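Local coordinates for protein histone-lysine N-methyltransferase SETMAR (PDB 3F2K) that fuses a histone methyltransferase to a DNA-binding mariner transposase domain, the part described here, and acts in double-strand break repair and restart of stalled replication forks, at residues 22-27 against 150-155. Numbering follows the deposited sequence.
Sequences ILRNHN and EVLPHP
OE2 of E150 takes the shortest polar bond between 22-27 and 150-155, accepting from NH1 of R24 at 2.6 Å. Beside it NH2 of R24 donates to OE1 of E150 at 2.8 Å in an almost straight line, the N-H...O angle being 170°. The result is a bidentate, end-on salt bridge: each terminal nitrogen serves one carboxylate oxygen, both oxygens use their syn lone pairs, and the guanidinium and carboxylate planes lie only 7° apart. This twofold grip fixes the rotation of both flat groups. The two side chains reach for each other from opposite directions, R24 stretched out from CG to NE with CG trans to its backbone N (chi1 -179°) and E150 likewise extended, which lets the salt bridge span 14.0 Å between CA of R24 and CA of E150. Methyl CD1 of L152 approaches the guanidinium obliquely, 3.8 Å from NH1 of R24, a minor van der Waals contact. A leucine in place of R24 has neither N-H donor, and the carboxylate of E150 would probably be left without its charge partner and freer to turn. F30 makes a cation-pi contact with R24, and I126 touches R24, E150 and L152. The bridge ties the last turn of helix 8-27 to an outermost strand of the RNase H-like sheet, where 150-151 runs parallel to strand 126-128, while helix 202-219 packs against I22 and N25.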
loop_
_atom_site.group_PDB
_atom_site.type_symbol
_atom_site.label_atom_id
_atom_site.label_comp_id
_atom_site.label_asym_id
_atom_site.label_seq_id
_atom_site.Cartn_x
_atom_site.Cartn_y
_atom_site.Cartn_z
ATOM N N ILE A 22 -3.850 -8.224 15.553
ATOM C CA ILE A 22 -4.881 -7.683 16.421
ATOM C C ILE A 22 -4.372 -7.602 17.872
ATOM O O ILE A 22 -4.554 -6.568 18.484
ATOM C CB ILE A 22 -6.195 -8.511 16.438
ATOM C CG1 ILE A 22 -6.772 -8.613 15.062
ATOM C CG2 ILE A 22 -7.252 -7.839 17.342
ATOM C CD1 ILE A 22 -7.956 -9.745 14.977
ATOM N N LEU A 23 -3.791 -8.676 18.402
ATOM C CA LEU A 23 -3.244 -8.671 19.774
ATOM C C LEU A 23 -2.105 -7.674 19.946
ATOM O O LEU A 23 -2.088 -6.904 20.940
ATOM C CB LEU A 23 -2.825 -10.068 20.187
ATOM C CG LEU A 23 -4.000 -11.055 20.385
ATOM C CD1 LEU A 23 -3.333 -12.432 20.286
ATOM C CD2 LEU A 23 -4.494 -10.770 21.816
ATOM N N ARG A 24 -1.191 -7.612 18.947
ATOM C CA ARG A 24 -0.140 -6.591 18.996
ATOM C C ARG A 24 -0.712 -5.154 19.135
ATOM O O ARG A 24 -0.271 -4.356 19.986
ATOM C CB ARG A 24 0.789 -6.684 17.762
ATOM C CG ARG A 24 1.910 -5.615 17.845
ATOM C CD ARG A 24 2.922 -5.784 16.682
ATOM N NE ARG A 24 3.853 -4.658 16.626
ATOM C CZ ARG A 24 4.813 -4.472 15.722
ATOM N NH1 ARG A 24 5.044 -5.374 14.755
ATOM N NH2 ARG A 24 5.563 -3.347 15.821
ATOM N N ASN A 25 -1.661 -4.810 18.276
ATOM C CA ASN A 25 -2.229 -3.475 18.344
ATOM C C ASN A 25 -2.982 -3.245 19.668
ATOM O O ASN A 25 -2.974 -2.124 20.183
ATOM C CB ASN A 25 -3.172 -3.259 17.189
ATOM C CG ASN A 25 -3.516 -1.829 16.975
ATOM O OD1 ASN A 25 -2.646 -1.002 16.668
ATOM N ND2 ASN A 25 -4.817 -1.509 17.089
ATOM N N HIS A 26 -3.624 -4.275 20.199
ATOM C CA HIS A 26 -4.307 -4.085 21.517
ATOM C C HIS A 26 -3.249 -3.816 22.625
ATOM O O HIS A 26 -3.387 -2.897 23.465
ATOM C CB HIS A 26 -5.183 -5.294 21.829
ATOM C CG HIS A 26 -5.862 -5.229 23.183
ATOM N ND1 HIS A 26 -6.845 -4.311 23.484
ATOM C CD2 HIS A 26 -5.674 -5.961 24.310
ATOM C CE1 HIS A 26 -7.237 -4.478 24.738
ATOM N NE2 HIS A 26 -6.549 -5.482 25.258
ATOM N N ASN A 27 -2.186 -4.594 22.599
ATOM C CA ASN A 27 -1.099 -4.472 23.531
ATOM C C ASN A 27 -0.354 -3.159 23.448
ATOM O O ASN A 27 -0.019 -2.579 24.490
ATOM C CB ASN A 27 -0.109 -5.645 23.368
ATOM C CG ASN A 27 -0.717 -6.991 23.816
ATOM O OD1 ASN A 27 -1.562 -7.021 24.683
ATOM N ND2 ASN A 27 -0.215 -8.095 23.263
ATOM N N GLU A 150 10.648 -0.916 10.478
ATOM C CA GLU A 150 10.210 -2.260 10.695
ATOM C C GLU A 150 9.303 -2.684 9.504
ATOM O O GLU A 150 8.646 -1.840 8.892
ATOM C CB GLU A 150 9.418 -2.316 12.009
ATOM C CG GLU A 150 8.914 -3.686 12.285
ATOM C CD GLU A 150 7.901 -3.744 13.473
ATOM O OE1 GLU A 150 7.769 -2.751 14.228
ATOM O OE2 GLU A 150 7.257 -4.836 13.553
ATOM N N VAL A 151 9.308 -3.979 9.173
ATOM C CA VAL A 151 8.333 -4.469 8.177
ATOM C C VAL A 151 7.284 -5.322 8.886
ATOM O O VAL A 151 7.612 -6.237 9.657
ATOM C CB VAL A 151 9.002 -5.248 7.026
ATOM C CG1 VAL A 151 7.912 -5.770 6.001
ATOM C CG2 VAL A 151 9.962 -4.281 6.226
ATOM N N LEU A 152 6.013 -5.010 8.604
ATOM C CA LEU A 152 4.905 -5.723 9.213
ATOM C C LEU A 152 4.725 -7.094 8.508
ATOM O O LEU A 152 4.916 -7.204 7.252
ATOM C CB LEU A 152 3.655 -4.836 9.176
ATOM C CG LEU A 152 2.530 -5.022 10.167
ATOM C CD1 LEU A 152 3.018 -4.765 11.629
ATOM C CD2 LEU A 152 1.320 -4.155 9.735
ATOM N N PRO A 153 4.526 -8.161 9.306
ATOM C CA PRO A 153 4.212 -9.447 8.752
ATOM C C PRO A 153 2.995 -9.264 7.795
ATOM O O PRO A 153 2.056 -8.562 8.138
ATOM C CB PRO A 153 3.766 -10.276 10.024
ATOM C CG PRO A 153 4.535 -9.601 11.143
ATOM C CD PRO A 153 4.529 -8.173 10.796
ATOM N N HIS A 154 3.041 -9.883 6.636
ATOM C CA HIS A 154 1.888 -9.842 5.693
ATOM C C HIS A 154 1.742 -11.205 5.024
ATOM O O HIS A 154 2.726 -11.737 4.516
ATOM C CB HIS A 154 2.112 -8.815 4.580
ATOM C CG HIS A 154 0.872 -8.591 3.759
ATOM N ND1 HIS A 154 0.698 -9.131 2.503
ATOM C CD2 HIS A 154 -0.291 -7.987 4.075
ATOM C CE1 HIS A 154 -0.502 -8.794 2.047
ATOM N NE2 HIS A 154 -1.123 -8.106 2.981
ATOM N N PRO A 155 0.537 -11.818 5.106
ATOM C CA PRO A 155 0.400 -13.155 4.513
ATOM C C PRO A 155 0.195 -13.131 3.009
ATOM O O PRO A 155 -0.424 -12.193 2.477
ATOM C CB PRO A 155 -0.875 -13.722 5.198
ATOM C CG PRO A 155 -1.734 -12.497 5.568
ATOM C CD PRO A 155 -0.675 -11.360 5.812
#